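Local coordinates for protein PcaV transcriptional regulator (Streptomyces coelicolor, PDB 4G9Y) that binds 3,4-dihydroxybenzoate and probably regulates transcription as a DNA-binding, winged helix-turn-helix member of the MarR family, at residues L26-N29 / T30-E34; P51-D54 / Q55-G59; A130-F133 / D134-R138; T99-G102 / L103-R107; V62-D65 / R66-A70. All coordinates share one frame; numbering follows the deposited sequence.

Contact 1: residues L26-N29 / T30-E34; sequences LLWN and TMVSE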
loop_
_atom_site.group_PDB
_atom_site.type_symbol
_atom_site.label_atom_id
_atom_site.label_comp_id
_atom_site.label_asym_id
_atom_site.label_seq_id
_atom_site.Cartn_x
_atom_site.Cartn_y
_atom_site.Cartn_z
ATOM N N LEU A 26 -8.813 4.481 -4.035
ATOM C CA LEU A 26 -10.234 4.470 -4.398
ATOM C C LEU A 26 -10.641 5.762 -5.108
ATOM O O LEU A 26 -11.336 5.728 -6.121
ATOM C CB LEU A 26 -11.113 4.238 -3.158
ATOM C CG LEU A 26 -12.624 4.402 -3.353
ATOM C CD1 LEU A 26 -13.186 3.281 -4.208
ATOM C CD2 LEU A 26 -13.357 4.490 -2.015
ATOM N N LEU A 27 -10.199 6.906 -4.595
ATOM C CA LEU A 27 -10.569 8.178 -5.215
ATOM C C LEU A 27 -9.902 8.370 -6.571
ATOM O O LEU A 27 -10.478 8.977 -7.470
ATOM C CB LEU A 27 -10.237 9.360 -4.306
ATOM C CG LEU A 27 -11.256 9.730 -3.225
ATOM C CD1 LEU A 27 -10.980 11.150 -2.763
ATOM C CD2 LEU A 27 -12.692 9.603 -3.734
ATOM N N TRP A 28 -8.685 7.858 -6.723
ATOM C CA TRP A 28 -8.044 7.894 -8.036
ATOM C C TRP A 28 -8.917 7.176 -9.047
ATOM O O TRP A 28 -9.152 7.662 -10.156
ATOM C CB TRP A 28 -6.658 7.251 -8.019
ATOM C CG TRP A 28 -5.976 7.272 -9.403
ATOM C CD1 TRP A 28 -6.201 6.419 -10.459
ATOM C CD2 TRP A 28 -4.976 8.199 -9.846
ATOM N NE1 TRP A 28 -5.395 6.765 -11.527
ATOM C CE2 TRP A 28 -4.636 7.853 -11.173
ATOM C CE3 TRP A 28 -4.316 9.282 -9.234
ATOM C CZ2 TRP A 28 -3.685 8.556 -11.902
ATOM C CZ3 TRP A 28 -3.371 9.978 -9.966
ATOM C CH2 TRP A 28 -3.066 9.614 -11.286
ATOM N N ASN A 29 -9.400 6.005 -8.665
ATOM C CA ASN A 29 -10.180 5.200 -9.579
ATOM C C ASN A 29 -11.567 5.778 -9.862
ATOM O O ASN A 29 -12.091 5.631 -10.963
ATOM C CB ASN A 29 -10.233 3.734 -9.116
ATOM C CG ASN A 29 -8.951 2.992 -9.443
ATOM O OD1 ASN A 29 -8.788 2.482 -10.548
ATOM N ND2 ASN A 29 -8.008 2.983 -8.507
ATOM N N THR A 30 -12.151 6.474 -8.898
ATOM C CA THR A 30 -13.486 7.015 -9.127
ATOM C C THR A 30 -13.461 8.443 -9.690
ATOM O O THR A 30 -14.377 8.846 -10.381
ATOM C CB THR A 30 -14.354 6.966 -7.861
ATOM O OG1 THR A 30 -13.737 7.745 -6.847
ATOM C CG2 THR A 30 -14.511 5.531 -7.349
ATOM N N MET A 31 -12.411 9.205 -9.420
ATOM C CA MET A 31 -12.401 10.608 -9.831
ATOM C C MET A 31 -11.353 10.956 -10.897
ATOM O O MET A 31 -11.391 12.037 -11.491
ATOM C CB MET A 31 -12.199 11.521 -8.619
ATOM C CG MET A 31 -13.363 11.524 -7.640
ATOM S SD MET A 31 -13.003 12.703 -6.330
ATOM C CE MET A 31 -13.011 14.253 -7.255
ATOM N N VAL A 32 -10.389 10.075 -11.107
ATOM C CA VAL A 32 -9.347 10.378 -12.081
ATOM C C VAL A 32 -9.497 9.482 -13.291
ATOM O O VAL A 32 -9.845 9.954 -14.364
ATOM C CB VAL A 32 -7.939 10.253 -11.500
ATOM C CG1 VAL A 32 -6.902 10.521 -12.579
ATOM C CG2 VAL A 32 -7.759 11.235 -10.307
ATOM N N SER A 33 -9.259 8.188 -13.104
ATOM C CA SER A 33 -9.355 7.234 -14.192
ATOM C C SER A 33 -9.370 5.795 -13.700
ATOM O O SER A 33 -8.592 5.410 -12.828
ATOM C CB SER A 33 -8.182 7.403 -15.156
ATOM O OG SER A 33 -8.263 6.424 -16.180
ATOM N N GLU A 34 -10.249 4.998 -14.288
ATOM C CA GLU A 34 -10.272 3.566 -14.038
ATOM C C GLU A 34 -9.317 2.857 -14.990
ATOM O O GLU A 34 -9.053 1.668 -14.837
ATOM C CB GLU A 34 -11.691 3.021 -14.226
ATOM C CG GLU A 34 -12.671 3.451 -13.143
ATOM C CD GLU A 34 -14.117 3.136 -13.495
ATOM O OE1 GLU A 34 -14.353 2.521 -14.556
ATOM O OE2 GLU A 34 -15.017 3.508 -12.714
HETATM O O HOH W 1 -6.645 3.381 -12.538
#
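Val32 sets one methyl, CG1, over the six-membered ring of Trp28, 3.9 Å from the ring centroid and only 16° off the normal, a CH-pi contact made over the face. Both groups are buried, and this is the tight side of the contact. With CG anti to the backbone N (chi1 179°), the indole lies beside its own carbonyl carbon, on the side where the branched valine meets it. Ile113 of helix 100-121 touches both side chains, while Trp28 NE1 donates to the carbonyl of Thr36. The Trp28 carbonyl is gripped twice as the helix runs out: by Val32 N at 2.9 Å and by Ser33 N at 3.0 Å. On the adjacent flank Leu27 and Met31 lie side by side and point the same way, CD2 of the leucine against SD of the methionine at 4.1 Å. The looser side carries Thr30, Asn29 and Glu34. Thr30 OG1 reaches back 3.2 Å to Leu26 O, which also takes Thr30 N, so a surface hydroxyl doubles a main-chain bond. A water lies 2.8 Å from Ser33 O and also meets Asn29 OD1, while Asn29 ND2 turns to the Tyr25 carbonyl. Leu26 and Leu27 also pack on Ala143 of the second subunit. The arrangement is the unwinding C-terminal turn of helix 13-31, its tryptophan beside Ser38 and His24 of the 3,4-dihydroxybenzoate site of this MarR-family regulator.

Contact 2: residues P51-D54 / Q55-G59; sequences PGLD and QRTVG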
loop_
_atom_site.group_PDB
_atom_site.type_symbol
_atom_site.label_atom_id
_atom_site.label_comp_id
_atom_site.label_asym_id
_atom_site.label_seq_id
_atom_site.Cartn_x
_atom_site.Cartn_y
_atom_site.Cartn_z
ATOM N N PRO A 51 10.809 15.430 -22.996
ATOM C CA PRO A 51 10.516 14.600 -24.159
ATOM C C PRO A 51 11.783 13.917 -24.633
ATOM O O PRO A 51 12.844 14.528 -24.626
ATOM C CB PRO A 51 10.040 15.619 -25.197
ATOM C CG PRO A 51 9.509 16.748 -24.378
ATOM C CD PRO A 51 10.468 16.841 -23.229
ATOM N N GLY A 52 11.687 12.650 -25.003
ATOM C CA GLY A 52 12.837 11.960 -25.560
ATOM C C GLY A 52 13.740 11.318 -24.528
ATOM O O GLY A 52 14.779 10.757 -24.872
ATOM N N LEU A 53 13.355 11.394 -23.261
ATOM C CA LEU A 53 14.125 10.757 -22.194
ATOM C C LEU A 53 14.175 9.260 -22.465
ATOM O O LEU A 53 13.249 8.705 -23.040
ATOM C CB LEU A 53 13.434 11.013 -20.857
ATOM C CG LEU A 53 14.246 11.065 -19.575
ATOM C CD1 LEU A 53 15.431 12.021 -19.698
ATOM C CD2 LEU A 53 13.321 11.479 -18.442
ATOM N N ASP A 54 15.258 8.597 -22.083
ATOM C CA ASP A 54 15.334 7.166 -22.340
ATOM C C ASP A 54 14.542 6.416 -21.278
ATOM O O ASP A 54 14.282 6.941 -20.207
ATOM C CB ASP A 54 16.778 6.692 -22.334
ATOM C CG ASP A 54 17.402 6.794 -20.966
ATOM O OD1 ASP A 54 17.892 7.889 -20.622
ATOM O OD2 ASP A 54 17.377 5.789 -20.225
ATOM N N GLN A 55 14.186 5.175 -21.576
ATOM C CA GLN A 55 13.329 4.386 -20.704
ATOM C C GLN A 55 13.916 4.153 -19.328
ATOM O O GLN A 55 13.212 4.233 -18.322
ATOM C CB GLN A 55 13.018 3.044 -21.365
ATOM C CG GLN A 55 12.046 2.178 -20.594
ATOM C CD GLN A 55 11.526 1.030 -21.444
ATOM O OE1 GLN A 55 11.165 1.221 -22.608
ATOM N NE2 GLN A 55 11.502 -0.171 -20.872
ATOM N N ARG A 56 15.208 3.852 -19.291
ATOM C CA ARG A 56 15.891 3.593 -18.041
ATOM C C ARG A 56 15.761 4.820 -17.138
ATOM O O ARG A 56 15.417 4.703 -15.956
ATOM C CB ARG A 56 17.355 3.251 -18.331
ATOM C CG ARG A 56 18.293 3.165 -17.146
ATOM C CD ARG A 56 19.690 2.784 -17.647
ATOM N NE ARG A 56 20.723 2.894 -16.620
ATOM C CZ ARG A 56 21.522 3.947 -16.474
ATOM N NH1 ARG A 56 21.409 4.986 -17.293
ATOM N NH2 ARG A 56 22.436 3.961 -15.510
ATOM N N THR A 57 15.998 6.000 -17.701
ATOM C CA THR A 57 15.917 7.221 -16.903
ATOM C C THR A 57 14.480 7.528 -16.489
ATOM O O THR A 57 14.241 7.970 -15.367
ATOM C CB THR A 57 16.522 8.427 -17.635
ATOM O OG1 THR A 57 17.855 8.100 -18.044
ATOM C CG2 THR A 57 16.563 9.666 -16.708
ATOM N N VAL A 58 13.519 7.278 -17.384
ATOM C CA VAL A 58 12.123 7.499 -17.032
ATOM C C VAL A 58 11.746 6.643 -15.821
ATOM O O VAL A 58 11.089 7.122 -14.900
ATOM C CB VAL A 58 11.169 7.226 -18.214
ATOM C CG1 VAL A 58 9.728 7.234 -17.751
ATOM C CG2 VAL A 58 11.378 8.256 -19.304
ATOM N N GLY A 59 12.181 5.384 -15.821
ATOM C CA GLY A 59 11.945 4.507 -14.687
ATOM C C GLY A 59 12.540 5.096 -13.422
ATOM O O GLY A 59 11.944 5.039 -12.350
#
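An N-cap starts helix 55-62, the first helix of the helix-turn-helix, and it is Asp54 that supplies it, with both carboxylate oxygens turned onto Thr57. OD2 takes the backbone N of Thr57 at 2.9 Å, from well above the carboxylate plane. OD1 takes the hydroxyl OG1 of the same threonine at 2.6 Å, on its syn side. Two bonds from one residue hold the carboxylate across the helix mouth and fix its rotation. The first torsion makes this possible: chi1 of 67° sets CG between the backbone N and the carbonyl carbon, folded over the turn that follows. Below the cap the first regular helical bond runs from Val58 N to Asp54 O, 2.9 Å. The negative cap faces the N-terminal end of the helix, a pairing that would be expected to be electrostatically favourable; Arg93 adds a long, weak ion pair to OD1. An asparagine here replaces one accepting oxygen by an NH2 donor and would probably leave either the hydroxyl or the amide of Thr57 without its acceptor. Beside the polar cap lies an apolar seam. Leu53 crosses Thr57 at about a right angle, its CG 3.9 Å from the methyl CG2, and its CB meets Val58 CG2 at 3.8 Å. Leu47 of helix 38-49 closes on both Leu53 and Val58, while the Leu53 backbone bonds to Leu96 of strand 94-98. This is a classic Asp N-cap at the start of the first of the two helix-turn-helix helices in a winged helix domain.

Contact 3: residues A130-F133 / D134-R138; sequences AVFF and DLIRR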
loop_
_atom_site.group_PDB
_atom_site.type_symbol
_atom_site.label_atom_id
_atom_site.label_comp_id
_atom_site.label_asym_id
_atom_site.label_seq_id
_atom_site.Cartn_x
_atom_site.Cartn_y
_atom_site.Cartn_z
ATOM N N ALA A 130 -2.607 21.502 7.039
ATOM C CA ALA A 130 -1.189 21.728 7.302
ATOM C C ALA A 130 -0.706 20.838 8.445
ATOM O O ALA A 130 0.408 20.321 8.408
ATOM C CB ALA A 130 -0.919 23.195 7.609
ATOM N N VAL A 131 -1.540 20.659 9.465
ATOM C CA VAL A 131 -1.199 19.744 10.558
ATOM C C VAL A 131 -1.109 18.291 10.067
ATOM O O VAL A 131 -0.165 17.565 10.418
ATOM C CB VAL A 131 -2.187 19.883 11.744
ATOM C CG1 VAL A 131 -2.058 18.710 12.716
ATOM C CG2 VAL A 131 -1.923 21.192 12.481
ATOM N N PHE A 132 -2.060 17.898 9.214
ATOM C CA PHE A 132 -2.105 16.556 8.607
ATOM C C PHE A 132 -0.761 16.262 7.943
ATOM O O PHE A 132 -0.148 15.222 8.179
ATOM C CB PHE A 132 -3.271 16.527 7.605
ATOM C CG PHE A 132 -3.381 15.280 6.758
ATOM C CD1 PHE A 132 -4.174 14.214 7.161
ATOM C CD2 PHE A 132 -2.786 15.221 5.506
ATOM C CE1 PHE A 132 -4.339 13.094 6.347
ATOM C CE2 PHE A 132 -2.919 14.103 4.692
ATOM C CZ PHE A 132 -3.713 13.029 5.110
ATOM N N PHE A 133 -0.274 17.190 7.134
ATOM C CA PHE A 133 1.026 16.976 6.476
ATOM C C PHE A 133 2.191 16.931 7.458
ATOM O O PHE A 133 3.068 16.073 7.357
ATOM C CB PHE A 133 1.287 18.035 5.404
ATOM C CG PHE A 133 0.602 17.742 4.123
ATOM C CD1 PHE A 133 1.198 16.915 3.180
ATOM C CD2 PHE A 133 -0.657 18.242 3.872
ATOM C CE1 PHE A 133 0.548 16.604 1.993
ATOM C CE2 PHE A 133 -1.320 17.936 2.695
ATOM C CZ PHE A 133 -0.721 17.112 1.754
ATOM N N ASP A 134 2.201 17.866 8.397
ATOM C CA ASP A 134 3.274 17.934 9.383
ATOM C C ASP A 134 3.386 16.642 10.168
ATOM O O ASP A 134 4.477 16.081 10.275
ATOM C CB ASP A 134 3.077 19.093 10.363
ATOM C CG ASP A 134 4.215 19.178 11.397
ATOM O OD1 ASP A 134 5.386 19.313 10.984
ATOM O OD2 ASP A 134 3.947 19.089 12.618
ATOM N N LEU A 135 2.266 16.162 10.703
ATOM C CA LEU A 135 2.290 14.972 11.544
ATOM C C LEU A 135 2.690 13.722 10.765
ATOM O O LEU A 135 3.481 12.913 11.241
ATOM C CB LEU A 135 0.933 14.738 12.215
ATOM C CG LEU A 135 0.433 15.866 13.107
ATOM C CD1 LEU A 135 -0.901 15.470 13.759
ATOM C CD2 LEU A 135 1.486 16.295 14.135
ATOM N N ILE A 136 2.116 13.541 9.577
ATOM C CA ILE A 136 2.422 12.354 8.804
ATOM C C ILE A 136 3.893 12.374 8.364
ATOM O O ILE A 136 4.594 11.354 8.428
ATOM C CB ILE A 136 1.461 12.219 7.605
ATOM C CG1 ILE A 136 0.045 11.955 8.119
ATOM C CG2 ILE A 136 1.895 11.082 6.695
ATOM C CD1 ILE A 136 -1.027 11.948 7.005
ATOM N N ARG A 137 4.379 13.539 7.946
ATOM C CA ARG A 137 5.799 13.633 7.577
ATOM C C ARG A 137 6.723 13.308 8.729
ATOM O O ARG A 137 7.715 12.620 8.536
ATOM C CB ARG A 137 6.158 15.006 7.035
ATOM C CG ARG A 137 5.698 15.207 5.633
ATOM C CD ARG A 137 6.226 16.528 5.104
ATOM N NE ARG A 137 5.716 16.765 3.763
ATOM C CZ ARG A 137 5.178 17.911 3.382
ATOM N NH1 ARG A 137 5.099 18.912 4.249
ATOM N NH2 ARG A 137 4.734 18.057 2.142
ATOM N N ARG A 138 6.412 13.807 9.923
ATOM C CA ARG A 138 7.258 13.524 11.079
ATOM C C ARG A 138 7.291 12.031 11.373
ATOM O O ARG A 138 8.342 11.479 11.681
ATOM C CB ARG A 138 6.804 14.320 12.309
ATOM C CG ARG A 138 7.258 15.796 12.272
ATOM C CD ARG A 138 6.446 16.668 13.239
ATOM N NE ARG A 138 6.485 16.174 14.616
ATOM C CZ ARG A 138 5.685 16.611 15.585
ATOM N NH1 ARG A 138 4.787 17.555 15.338
ATOM N NH2 ARG A 138 5.791 16.117 16.808
#
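Ile136 drives its terminal methyl CD1 squarely onto the face of Phe132, one turn back on helix 126-144, a helix that helps to build the dimer interface of this MarR fold. The methyl stands 3.5 Å from the ring centroid and 14° off its normal, a CH-pi contact with all six ring carbons nearby. The phenyl has its CG anti to the backbone N (chi1 173°), and the isoleucine reaches across obliquely with an extended CG1-CD1 arm, which presents the tip of the chain to the ring. Leu20 of helix 13-31 packs on both.

Phe133 has its CG beside the backbone N, and Phe132 CD2 lies over the rim of one of its faces. The Arg137 guanidinium lies obliquely against Phe133, the two planes 41° apart; NH2 comes within 3.9 Å of Phe133 CD1, which lies over one face of the guanidinium, toward its rim. Leu16 of the second subunit packs on Phe133, Ile136 and Arg137. Val131 and Leu135, by contrast, run side by side and point the same way, CG1 of the valine to CD1 of the leucine at 3.6 Å. Underneath, the regular helical bonds link these pairs, Leu135 N to Val131 O at 2.8 Å being the shortest. Arg138 forms a salt bridge through NH2 to Glu128 of the second subunit, and a second through NH1 to Asp134 OD2 at 3.2 Å, the oxygen lying almost exactly in the guanidinium plane.

Contact 4: residues T99-G102 / L103-R107; sequences TDEG and LRVHR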
loop_
_atom_site.group_PDB
_atom_site.type_symbol
_atom_site.label_atom_id
_atom_site.label_comp_id
_atom_site.label_asym_id
_atom_site.label_seq_id
_atom_site.Cartn_x
_atom_site.Cartn_y
_atom_site.Cartn_z
ATOM N N THR A 99 2.782 10.914 -27.669
ATOM C CA THR A 99 2.092 11.216 -28.912
ATOM C C THR A 99 1.215 12.428 -28.645
ATOM O O THR A 99 1.084 12.847 -27.495
ATOM C CB THR A 99 1.195 10.047 -29.327
ATOM O OG1 THR A 99 0.212 9.818 -28.303
ATOM C CG2 THR A 99 2.023 8.779 -29.523
ATOM N N ASP A 100 0.614 12.994 -29.686
ATOM C CA ASP A 100 -0.374 14.066 -29.487
ATOM C C ASP A 100 -1.487 13.662 -28.509
ATOM O O ASP A 100 -1.907 14.459 -27.668
ATOM C CB ASP A 100 -1.000 14.505 -30.816
ATOM C CG ASP A 100 0.025 15.067 -31.793
ATOM O OD1 ASP A 100 1.174 15.321 -31.387
ATOM O OD2 ASP A 100 -0.324 15.266 -32.974
ATOM N N GLU A 101 -1.973 12.432 -28.615
ATOM C CA GLU A 101 -3.019 11.980 -27.702
ATOM C C GLU A 101 -2.490 11.770 -26.276
ATOM O O GLU A 101 -3.202 12.022 -25.304
ATOM C CB GLU A 101 -3.724 10.727 -28.254
ATOM C CG GLU A 101 -4.861 10.159 -27.392
ATOM C CD GLU A 101 -6.016 11.133 -27.132
ATOM O OE1 GLU A 101 -6.046 12.244 -27.704
ATOM O OE2 GLU A 101 -6.912 10.770 -26.342
ATOM N N GLY A 102 -1.237 11.336 -26.147
ATOM C CA GLY A 102 -0.633 11.186 -24.828
ATOM C C GLY A 102 -0.542 12.531 -24.124
ATOM O O GLY A 102 -0.760 12.634 -22.924
ATOM N N LEU A 103 -0.242 13.580 -24.886
ATOM C CA LEU A 103 -0.197 14.927 -24.324
ATOM C C LEU A 103 -1.577 15.373 -23.858
ATOM O O LEU A 103 -1.715 15.995 -22.813
ATOM C CB LEU A 103 0.332 15.920 -25.356
ATOM C CG LEU A 103 1.848 16.079 -25.433
ATOM C CD1 LEU A 103 2.252 16.742 -26.739
ATOM C CD2 LEU A 103 2.335 16.897 -24.235
ATOM N N ARG A 104 -2.588 15.071 -24.664
ATOM C CA ARG A 104 -3.970 15.416 -24.361
ATOM C C ARG A 104 -4.470 14.682 -23.105
ATOM O O ARG A 104 -5.089 15.278 -22.213
ATOM C CB ARG A 104 -4.836 15.080 -25.579
ATOM C CG ARG A 104 -6.291 15.510 -25.499
ATOM C CD ARG A 104 -6.972 15.339 -26.872
ATOM N NE ARG A 104 -6.359 16.192 -27.900
ATOM C CZ ARG A 104 -5.636 15.754 -28.934
ATOM N NH1 ARG A 104 -5.418 14.455 -29.123
ATOM N NH2 ARG A 104 -5.129 16.626 -29.795
ATOM N N VAL A 105 -4.191 13.390 -23.035
ATOM C CA VAL A 105 -4.570 12.591 -21.876
ATOM C C VAL A 105 -3.866 13.119 -20.617
ATOM O O VAL A 105 -4.480 13.254 -19.553
ATOM C CB VAL A 105 -4.263 11.086 -22.109
ATOM C CG1 VAL A 105 -4.332 10.295 -20.804
ATOM C CG2 VAL A 105 -5.234 10.506 -23.139
ATOM N N HIS A 106 -2.584 13.444 -20.739
ATOM C CA HIS A 106 -1.854 13.970 -19.588
ATOM C C HIS A 106 -2.487 15.263 -19.084
ATOM O O HIS A 106 -2.654 15.459 -17.877
ATOM C CB HIS A 106 -0.372 14.191 -19.909
ATOM C CG HIS A 106 0.348 15.001 -18.873
ATOM N ND1 HIS A 106 0.500 16.368 -18.972
ATOM C CD2 HIS A 106 0.943 14.639 -17.711
ATOM C CE1 HIS A 106 1.168 16.811 -17.921
ATOM N NE2 HIS A 106 1.446 15.782 -17.140
ATOM N N ARG A 107 -2.839 16.150 -20.006
ATOM C CA ARG A 107 -3.495 17.396 -19.634
ATOM C C ARG A 107 -4.853 17.187 -18.955
ATOM O O ARG A 107 -5.127 17.800 -17.925
ATOM C CB ARG A 107 -3.671 18.309 -20.856
ATOM C CG ARG A 107 -4.025 19.749 -20.490
ATOM C CD ARG A 107 -4.491 20.550 -21.702
ATOM N NE ARG A 107 -3.851 20.105 -22.940
ATOM C CZ ARG A 107 -4.483 19.465 -23.926
ATOM N NH1 ARG A 107 -3.812 19.097 -25.012
ATOM N NH2 ARG A 107 -5.785 19.193 -23.827
#
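Leu103 N donates to Thr99 O at 3.0 Å, the first main-chain bond of helix 100-121. Thr99 is the N-cap: its OG1 accepts from Gly102 N, also at 3.0 Å, and bonds in addition with the carbonyl of Gly80. The leucine side chain leans back toward the Thr99 carbonyl and packs on Val48 of helix 38-49.

Arg104 follows, its N bonded to Asp100 O at 3.1 Å. Its chain bends at chi3 (-63°), which brings the guanidinium back beside the preceding turn. There NH1 meets Glu101 OE1 at 2.7 Å in a salt bridge, with an N-H...O angle of 158°. The oxygen lies in the guanidinium plane and is approached end-on; the two flat groups are nearly coplanar, and one N-H...O bond joins them. The other carboxylate oxygen has a long, weak partner in Arg108. All this happens at the start of the long helix that, in the MarR fold, joins the winged DNA-binding lobe to the dimerisation lobe.

Val105 N takes the straightest of the cross-segment bonds, 2.8 Å from Glu101 O, while its methyl CG2 lies 3.6 Å from Glu101 OE2; Leu81 touches both side chains. His106 N then bonds to Gly102 O at 3.0 Å. Its imidazole leads away from this turn, lying against the ring of Tyr41, the planes about 10° apart, with NE2 hydrogen-bonded to Asn45 ND2.

Contact 5: residues V62-D65 / R66-A70; sequences VGLD and RSTIA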
loop_
_atom_site.group_PDB
_atom_site.type_symbol
_atom_site.label_atom_id
_atom_site.label_comp_id
_atom_site.label_asym_id
_atom_site.label_seq_id
_atom_site.Cartn_x
_atom_site.Cartn_y
_atom_site.Cartn_z
ATOM N N VAL A 62 10.409 8.109 -11.997
ATOM C CA VAL A 62 9.157 7.748 -11.340
ATOM C C VAL A 62 9.348 6.678 -10.257
ATOM O O VAL A 62 8.392 6.282 -9.602
ATOM C CB VAL A 62 8.069 7.333 -12.364
ATOM C CG1 VAL A 62 7.800 8.477 -13.331
ATOM C CG2 VAL A 62 8.486 6.097 -13.138
ATOM N N GLY A 63 10.587 6.227 -10.070
ATOM C CA GLY A 63 10.889 5.233 -9.058
ATOM C C GLY A 63 10.331 3.841 -9.323
ATOM O O GLY A 63 9.817 3.202 -8.408
ATOM N N LEU A 64 10.442 3.359 -10.559
ATOM C CA LEU A 64 9.983 2.006 -10.906
ATOM C C LEU A 64 11.139 1.140 -11.363
ATOM O O LEU A 64 12.068 1.628 -12.007
ATOM C CB LEU A 64 8.949 2.045 -12.030
ATOM C CG LEU A 64 7.665 2.847 -11.856
ATOM C CD1 LEU A 64 6.844 2.821 -13.163
ATOM C CD2 LEU A 64 6.855 2.318 -10.692
ATOM N N ASP A 65 11.071 -0.153 -11.060
ATOM C CA ASP A 65 12.109 -1.081 -11.501
ATOM C C ASP A 65 12.014 -1.325 -13.004
ATOM O O ASP A 65 11.009 -0.985 -13.629
ATOM C CB ASP A 65 12.050 -2.401 -10.719
ATOM C CG ASP A 65 10.697 -3.093 -10.818
ATOM O OD1 ASP A 65 10.167 -3.247 -11.937
ATOM O OD2 ASP A 65 10.162 -3.493 -9.763
ATOM N N ARG A 66 13.051 -1.926 -13.579
ATOM C CA ARG A 66 13.113 -2.080 -15.029
ATOM C C ARG A 66 11.952 -2.897 -15.614
ATOM O O ARG A 66 11.495 -2.617 -16.726
ATOM C CB ARG A 66 14.475 -2.618 -15.485
ATOM C CG ARG A 66 14.673 -4.101 -15.291
ATOM C CD ARG A 66 15.628 -4.655 -16.340
ATOM N NE ARG A 66 15.485 -6.101 -16.490
ATOM C CZ ARG A 66 14.502 -6.691 -17.170
ATOM N NH1 ARG A 66 13.562 -5.962 -17.764
ATOM N NH2 ARG A 66 14.455 -8.014 -17.253
ATOM N N SER A 67 11.453 -3.878 -14.868
ATOM C CA SER A 67 10.335 -4.680 -15.361
ATOM C C SER A 67 9.013 -3.915 -15.299
ATOM O O SER A 67 8.199 -4.000 -16.213
ATOM C CB SER A 67 10.218 -6.005 -14.604
ATOM O OG SER A 67 9.478 -5.841 -13.409
ATOM N N THR A 68 8.790 -3.170 -14.224
ATOM C CA THR A 68 7.543 -2.416 -14.107
ATOM C C THR A 68 7.486 -1.287 -15.135
ATOM O O THR A 68 6.438 -1.041 -15.728
ATOM C CB THR A 68 7.354 -1.823 -12.707
ATOM O OG1 THR A 68 7.534 -2.849 -11.728
ATOM C CG2 THR A 68 5.969 -1.245 -12.568
ATOM N N ILE A 69 8.610 -0.604 -15.350
ATOM C CA ILE A 69 8.637 0.461 -16.346
ATOM C C ILE A 69 8.412 -0.116 -17.747
ATOM O O ILE A 69 7.682 0.459 -18.549
ATOM C CB ILE A 69 9.912 1.350 -16.274
ATOM C CG1 ILE A 69 9.807 2.506 -17.272
ATOM C CG2 ILE A 69 11.175 0.557 -16.539
ATOM C CD1 ILE A 69 8.851 3.599 -16.818
ATOM N N ALA A 70 9.003 -1.275 -18.018
ATOM C CA ALA A 70 8.786 -1.973 -19.284
ATOM C C ALA A 70 7.308 -2.256 -19.504
ATOM O O ALA A 70 6.775 -2.059 -20.597
ATOM C CB ALA A 70 9.584 -3.272 -19.320
HETATM O O HOH W 2 8.455 -1.378 -9.346
#
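Asp65 OD1 gathers three hydrogen bonds from the first turn of helix 66-78. Thr68 N comes in at 2.7 Å, nearly in line with the C-O bond, and Thr68 OG1 equally close from above the carboxylate plane. Ser67 OG, also out of that plane, adds a third at 3.1 Å. The torsion chi1 of 57° folds the carboxylate over the helix start. Water takes part too: a molecule donates to Thr68 OG1 at 2.9 Å and accepts weakly from Asp65 N. A valine in place of Thr68 would probably leave Asp65 OD1 short of one donor and take one partner from the water, leaving the carboxylate less firmly fixed. Among main-chain bonds, Ile69 N meets Asp65 O at 3.0 Å. This cap sits in the turn of the helix-turn-helix: helix 55-62 ends in a Schellman motif at Gly63, and helix 66-78 takes the place of the recognition helix in MarR proteins.

The apolar contacts are looser. The Leu64 side chain crosses that of Thr68 at about a right angle, Leu64 CD2 4.1 Å from Thr68 CG2, and Leu64 CD1 lies 4.2 Å from Ile69 CD1. Ile69 itself is buried, against Val43 of helix 38-49 and Val58 of helix 55-62.

How the contacts relate
Contacts 1 to 4 are partly buried; contact 5 alone is at the surface. Contacts 2 and 5 are neighbours, their centres 11 Å apart, and hold successive helices of the helix-turn-helix, where Gly59 O probably bonds Leu64 N. Both use an aspartate N-cap on a threonine, but contact 5 takes in water. Contact 4 starts its helix with a threonine cap and adds a Glu-Arg salt bridge with exposed Arg104; contact 3 has an Asp-Arg one. Contacts 1 and 3, about 24 Å apart between centres, rest on aromatic rings faced by aliphatic methyls, and both touch the second subunit: one at a helix end beside the ligand site, the other within a continuous helix.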